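Local coordinates for protein IscA (Thermosynechococcus elongatus, PDB 1X0G) that carries an exposed [2Fe-2S] cluster and probably serves as a scaffold for iron-sulfur cluster biosynthesis, at residues Ala70-Ile82 against Gly88-Thr100. Residues are numbered along the deposited sequence; the frame is centred on the assembly and turned at random.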
loop_
_atom_site.group_PDB
_atom_site.type_symbol
_atom_site.label_atom_id
_atom_site.label_comp_id
_atom_site.label_asym_id
_atom_site.label_seq_id
_atom_site.Cartn_x
_atom_site.Cartn_y
_atom_site.Cartn_z
ATOM N N ALA C 70 7.353 12.042 7.096
ATOM C CA ALA C 70 6.928 12.554 5.831
ATOM C C ALA C 70 7.626 13.843 5.468
ATOM O O ALA C 70 7.400 14.367 4.430
ATOM C CB ALA C 70 5.464 12.732 5.866
ATOM N N ALA C 71 8.469 14.348 6.337
ATOM C CA ALA C 71 9.344 15.478 6.029
ATOM C C ALA C 71 9.809 15.553 4.569
ATOM O O ALA C 71 9.718 16.623 3.913
ATOM C CB ALA C 71 10.599 15.426 6.963
ATOM N N GLU C 72 10.342 14.425 4.097
ATOM C CA GLU C 72 10.946 14.290 2.786
ATOM C C GLU C 72 9.891 14.484 1.705
ATOM O O GLU C 72 10.138 15.060 0.632
ATOM C CB GLU C 72 11.532 12.893 2.655
ATOM C CG GLU C 72 11.396 12.001 3.949
ATOM C CD GLU C 72 12.561 10.947 4.083
ATOM O OE1 GLU C 72 13.127 10.518 3.036
ATOM O OE2 GLU C 72 12.912 10.543 5.223
ATOM N N LEU C 73 8.700 13.992 1.989
ATOM C CA LEU C 73 7.620 14.116 1.049
ATOM C C LEU C 73 6.978 15.513 1.032
ATOM O O LEU C 73 6.285 15.824 0.057
ATOM C CB LEU C 73 6.565 13.074 1.294
ATOM C CG LEU C 73 7.033 11.627 1.251
ATOM C CD1 LEU C 73 5.835 10.772 1.771
ATOM C CD2 LEU C 73 7.312 11.226 -0.125
ATOM N N LEU C 74 7.237 16.357 2.040
ATOM C CA LEU C 74 6.420 17.555 2.255
ATOM C C LEU C 74 7.215 18.823 2.355
ATOM O O LEU C 74 6.604 19.895 2.321
ATOM C CB LEU C 74 5.556 17.469 3.529
ATOM C CG LEU C 74 4.474 16.395 3.640
ATOM C CD1 LEU C 74 3.794 16.382 4.982
ATOM C CD2 LEU C 74 3.415 16.344 2.527
ATOM N N ARG C 75 8.541 18.726 2.531
ATOM C CA ARG C 75 9.418 19.903 2.613
ATOM C C ARG C 75 9.002 20.961 1.568
ATOM O O ARG C 75 8.957 20.657 0.382
ATOM C CB ARG C 75 10.855 19.469 2.389
ATOM C CG ARG C 75 11.925 20.579 2.672
ATOM C CD ARG C 75 13.315 20.018 3.088
ATOM N NE ARG C 75 13.202 18.941 4.111
ATOM C CZ ARG C 75 13.306 19.121 5.438
ATOM N NH1 ARG C 75 13.555 20.335 5.938
ATOM N NH2 ARG C 75 13.168 18.087 6.274
ATOM N N GLY C 76 8.658 22.184 1.992
ATOM C CA GLY C 76 8.302 23.235 1.027
ATOM C C GLY C 76 6.894 23.185 0.415
ATOM O O GLY C 76 6.532 23.984 -0.466
ATOM N N LEU C 77 6.067 22.269 0.880
ATOM C CA LEU C 77 4.675 22.324 0.519
ATOM C C LEU C 77 4.146 23.741 0.799
ATOM O O LEU C 77 4.495 24.389 1.796
ATOM C CB LEU C 77 3.910 21.368 1.394
ATOM C CG LEU C 77 2.462 21.221 1.100
ATOM C CD1 LEU C 77 2.408 20.440 -0.198
ATOM C CD2 LEU C 77 1.864 20.429 2.267
ATOM N N ARG C 78 3.299 24.182 -0.118
ATOM C CA ARG C 78 2.470 25.324 0.096
ATOM C C ARG C 78 1.034 24.848 -0.080
ATOM O O ARG C 78 0.692 24.085 -1.015
ATOM C CB ARG C 78 2.783 26.447 -0.907
ATOM C CG ARG C 78 4.262 26.884 -0.913
ATOM C CD ARG C 78 4.517 27.944 -1.968
ATOM N NE ARG C 78 3.900 27.591 -3.246
ATOM C CZ ARG C 78 2.698 28.021 -3.662
ATOM N NH1 ARG C 78 1.951 28.816 -2.886
ATOM N NH2 ARG C 78 2.232 27.636 -4.854
ATOM N N VAL C 79 0.203 25.345 0.824
ATOM C CA VAL C 79 -1.147 24.915 0.957
ATOM C C VAL C 79 -1.946 26.178 0.760
ATOM O O VAL C 79 -1.663 27.206 1.399
ATOM C CB VAL C 79 -1.392 24.366 2.412
ATOM C CG1 VAL C 79 -2.870 24.173 2.678
ATOM C CG2 VAL C 79 -0.617 23.075 2.676
ATOM N N ASP C 80 -2.966 26.095 -0.094
ATOM C CA ASP C 80 -3.833 27.226 -0.398
ATOM C C ASP C 80 -5.262 26.739 -0.118
ATOM O O ASP C 80 -5.500 25.526 0.033
ATOM C CB ASP C 80 -3.670 27.455 -1.862
ATOM C CG ASP C 80 -4.237 28.755 -2.342
ATOM O OD1 ASP C 80 -4.500 29.710 -1.567
ATOM O OD2 ASP C 80 -4.397 28.822 -3.574
ATOM N N TYR C 81 -6.218 27.650 -0.041
ATOM C CA TYR C 81 -7.586 27.220 0.004
ATOM C C TYR C 81 -8.381 27.954 -1.080
ATOM O O TYR C 81 -8.304 29.152 -1.118
ATOM C CB TYR C 81 -8.162 27.497 1.373
ATOM C CG TYR C 81 -9.592 27.022 1.523
ATOM C CD1 TYR C 81 -9.896 25.677 1.744
ATOM C CD2 TYR C 81 -10.659 27.932 1.463
ATOM C CE1 TYR C 81 -11.237 25.238 1.922
ATOM C CE2 TYR C 81 -11.991 27.484 1.619
ATOM C CZ TYR C 81 -12.237 26.125 1.848
ATOM O OH TYR C 81 -13.514 25.710 1.981
ATOM N N ILE C 82 -9.137 27.250 -1.938
ATOM C CA ILE C 82 -9.889 27.862 -3.020
ATOM C C ILE C 82 -11.410 27.646 -2.881
ATOM O O ILE C 82 -11.832 26.525 -2.756
ATOM C CB ILE C 82 -9.313 27.348 -4.368
ATOM C CG1 ILE C 82 -7.944 27.989 -4.559
ATOM C CG2 ILE C 82 -10.226 27.684 -5.613
ATOM C CD1 ILE C 82 -7.260 27.595 -5.834
ATOM N N GLY C 88 -15.361 24.622 -0.804
ATOM C CA GLY C 88 -14.015 25.092 -0.963
ATOM C C GLY C 88 -13.222 23.835 -0.885
ATOM O O GLY C 88 -13.769 22.790 -0.646
ATOM N N ALA C 89 -11.922 23.933 -1.081
ATOM C CA ALA C 89 -11.008 22.811 -0.886
ATOM C C ALA C 89 -9.606 23.368 -0.747
ATOM O O ALA C 89 -9.252 24.380 -1.366
ATOM C CB ALA C 89 -11.077 21.849 -2.020
ATOM N N PHE C 90 -8.812 22.719 0.087
ATOM C CA PHE C 90 -7.379 22.987 0.117
ATOM C C PHE C 90 -6.733 22.578 -1.150
ATOM O O PHE C 90 -7.195 21.648 -1.763
ATOM C CB PHE C 90 -6.746 22.248 1.278
ATOM C CG PHE C 90 -7.222 22.770 2.567
ATOM C CD1 PHE C 90 -8.254 22.123 3.251
ATOM C CD2 PHE C 90 -6.738 24.004 3.043
ATOM C CE1 PHE C 90 -8.757 22.682 4.419
ATOM C CE2 PHE C 90 -7.191 24.541 4.255
ATOM C CZ PHE C 90 -8.205 23.897 4.934
ATOM N N ARG C 91 -5.688 23.307 -1.539
ATOM C CA ARG C 91 -4.886 22.993 -2.711
ATOM C C ARG C 91 -3.539 22.851 -2.203
ATOM O O ARG C 91 -3.174 23.555 -1.291
ATOM C CB ARG C 91 -4.805 24.174 -3.693
ATOM C CG ARG C 91 -5.895 24.269 -4.681
ATOM C CD ARG C 91 -6.069 23.007 -5.570
ATOM N NE ARG C 91 -7.178 23.301 -6.486
ATOM C CZ ARG C 91 -8.471 23.207 -6.158
ATOM N NH1 ARG C 91 -8.807 22.763 -4.936
ATOM N NH2 ARG C 91 -9.414 23.563 -7.047
ATOM N N PHE C 92 -2.754 22.020 -2.855
ATOM C CA PHE C 92 -1.376 21.804 -2.444
ATOM C C PHE C 92 -0.403 21.942 -3.560
ATOM O O PHE C 92 -0.594 21.416 -4.634
ATOM C CB PHE C 92 -1.268 20.389 -1.997
ATOM C CG PHE C 92 -2.108 20.102 -0.841
ATOM C CD1 PHE C 92 -3.413 19.655 -1.010
ATOM C CD2 PHE C 92 -1.637 20.326 0.439
ATOM C CE1 PHE C 92 -4.217 19.384 0.108
ATOM C CE2 PHE C 92 -2.464 20.043 1.566
ATOM C CZ PHE C 92 -3.714 19.571 1.399
ATOM N N HIS C 93 0.678 22.616 -3.304
ATOM C CA HIS C 93 1.658 22.717 -4.322
ATOM C C HIS C 93 2.874 22.133 -3.628
ATOM O O HIS C 93 3.367 22.690 -2.637
ATOM C CB HIS C 93 1.833 24.174 -4.718
ATOM C CG HIS C 93 0.556 24.823 -5.149
ATOM N ND1 HIS C 93 0.066 24.712 -6.434
ATOM C CD2 HIS C 93 -0.331 25.597 -4.469
ATOM C CE1 HIS C 93 -1.069 25.387 -6.523
ATOM N NE2 HIS C 93 -1.338 25.921 -5.344
ATOM N N ASN C 94 3.320 20.989 -4.124
ATOM C CA ASN C 94 4.338 20.229 -3.469
ATOM C C ASN C 94 5.492 20.097 -4.425
ATOM O O ASN C 94 5.397 19.395 -5.421
ATOM C CB ASN C 94 3.760 18.881 -3.117
ATOM C CG ASN C 94 4.724 18.009 -2.343
ATOM O OD1 ASN C 94 5.892 18.356 -2.145
ATOM N ND2 ASN C 94 4.210 16.853 -1.859
ATOM N N PRO C 95 6.588 20.777 -4.126
ATOM C CA PRO C 95 7.841 20.715 -4.891
ATOM C C PRO C 95 8.359 19.287 -5.047
ATOM O O PRO C 95 9.047 18.995 -6.007
ATOM C CB PRO C 95 8.827 21.511 -4.030
ATOM C CG PRO C 95 7.990 22.452 -3.250
ATOM C CD PRO C 95 6.701 21.654 -2.951
ATOM N N ASN C 96 7.984 18.405 -4.120
ATOM C CA ASN C 96 8.335 17.000 -4.177
ATOM C C ASN C 96 7.454 16.192 -5.095
ATOM O O ASN C 96 7.754 15.065 -5.392
ATOM C CB ASN C 96 8.294 16.430 -2.786
ATOM C CG ASN C 96 9.128 17.253 -1.791
ATOM O OD1 ASN C 96 8.665 17.731 -0.734
ATOM N ND2 ASN C 96 10.347 17.453 -2.160
ATOM N N ALA C 97 6.377 16.758 -5.587
ATOM C CA ALA C 97 5.422 15.965 -6.299
ATOM C C ALA C 97 5.798 15.774 -7.752
ATOM O O ALA C 97 6.125 16.730 -8.449
ATOM C CB ALA C 97 4.177 16.627 -6.211
ATOM N N SER C 98 5.757 14.554 -8.255
ATOM C CA SER C 98 6.231 14.344 -9.611
ATOM C C SER C 98 5.068 14.292 -10.553
ATOM O O SER C 98 5.184 14.573 -11.712
ATOM C CB SER C 98 7.024 13.068 -9.672
ATOM O OG SER C 98 6.178 11.940 -9.544
ATOM N N GLN C 99 3.919 13.942 -10.025
ATOM C CA GLN C 99 2.621 14.065 -10.701
ATOM C C GLN C 99 1.636 14.366 -9.531
ATOM O O GLN C 99 1.926 14.215 -8.332
ATOM C CB GLN C 99 2.171 12.766 -11.438
ATOM C CG GLN C 99 3.019 12.198 -12.627
ATOM C CD GLN C 99 3.549 10.701 -12.376
ATOM O OE1 GLN C 99 2.926 9.702 -12.819
ATOM N NE2 GLN C 99 4.699 10.574 -11.650
ATOM N N THR C 100 0.441 14.723 -9.903
ATOM C CA THR C 100 -0.517 15.057 -8.957
ATOM C C THR C 100 -1.760 14.448 -9.542
ATOM O O THR C 100 -1.854 14.426 -10.738
ATOM C CB THR C 100 -0.479 16.514 -8.934
ATOM O OG1 THR C 100 0.186 16.885 -7.722
ATOM C CG2 THR C 100 -1.856 17.109 -9.082
HETATM O O HOH W 1 -11.280 24.476 -4.380
#
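Arg78 and His93, Asp80 and Arg91, and Ile82 and Ala89 form the hydrogen-bonded pairs of an antiparallel beta hairpin. His93 N reaches Arg78 O at 2.7 Å, and Asp80 N reaches Arg91 O at 2.8 Å. Beyond the strands, Asn94 continues the contact. With CG anti to the backbone N (chi1 -177°), Asn94 ND2 donates a hydrogen bond to Leu73 O at 3.0 Å, and it also hydrogen-bonds Tyr42 OH. Asn94 OD1 accepts from Asn96 N in an Asx turn; together these bonds would limit rotation of the amide.

On the face of Arg78, the guanidinium lies nearly parallel to the His93 ring, planes 10° apart, with Arg78 NH2 3.3 Å from His93 CG. The opposite face is largely aromatic and aliphatic. Tyr81 and Phe90 form an edge-to-face pair, with Tyr81 CD1 over the centre of the Phe90 ring, 3.8 Å from Phe90 CD2. Val79 CG2 packs 3.7 Å from Phe92 CD2. Just before the strand, Leu77 CD2 meets the edge of the Phe92 ring. Tyr81 OH bonds to Gly87 O in the hairpin loop. A leucine in place of this tyrosine would probably leave the Phe90 face without its aromatic mate and Gly87 O without this hydroxyl.

Backbone bonds thus set the register, while Tyr81 and Phe90 join the hairpin to helix 6-15.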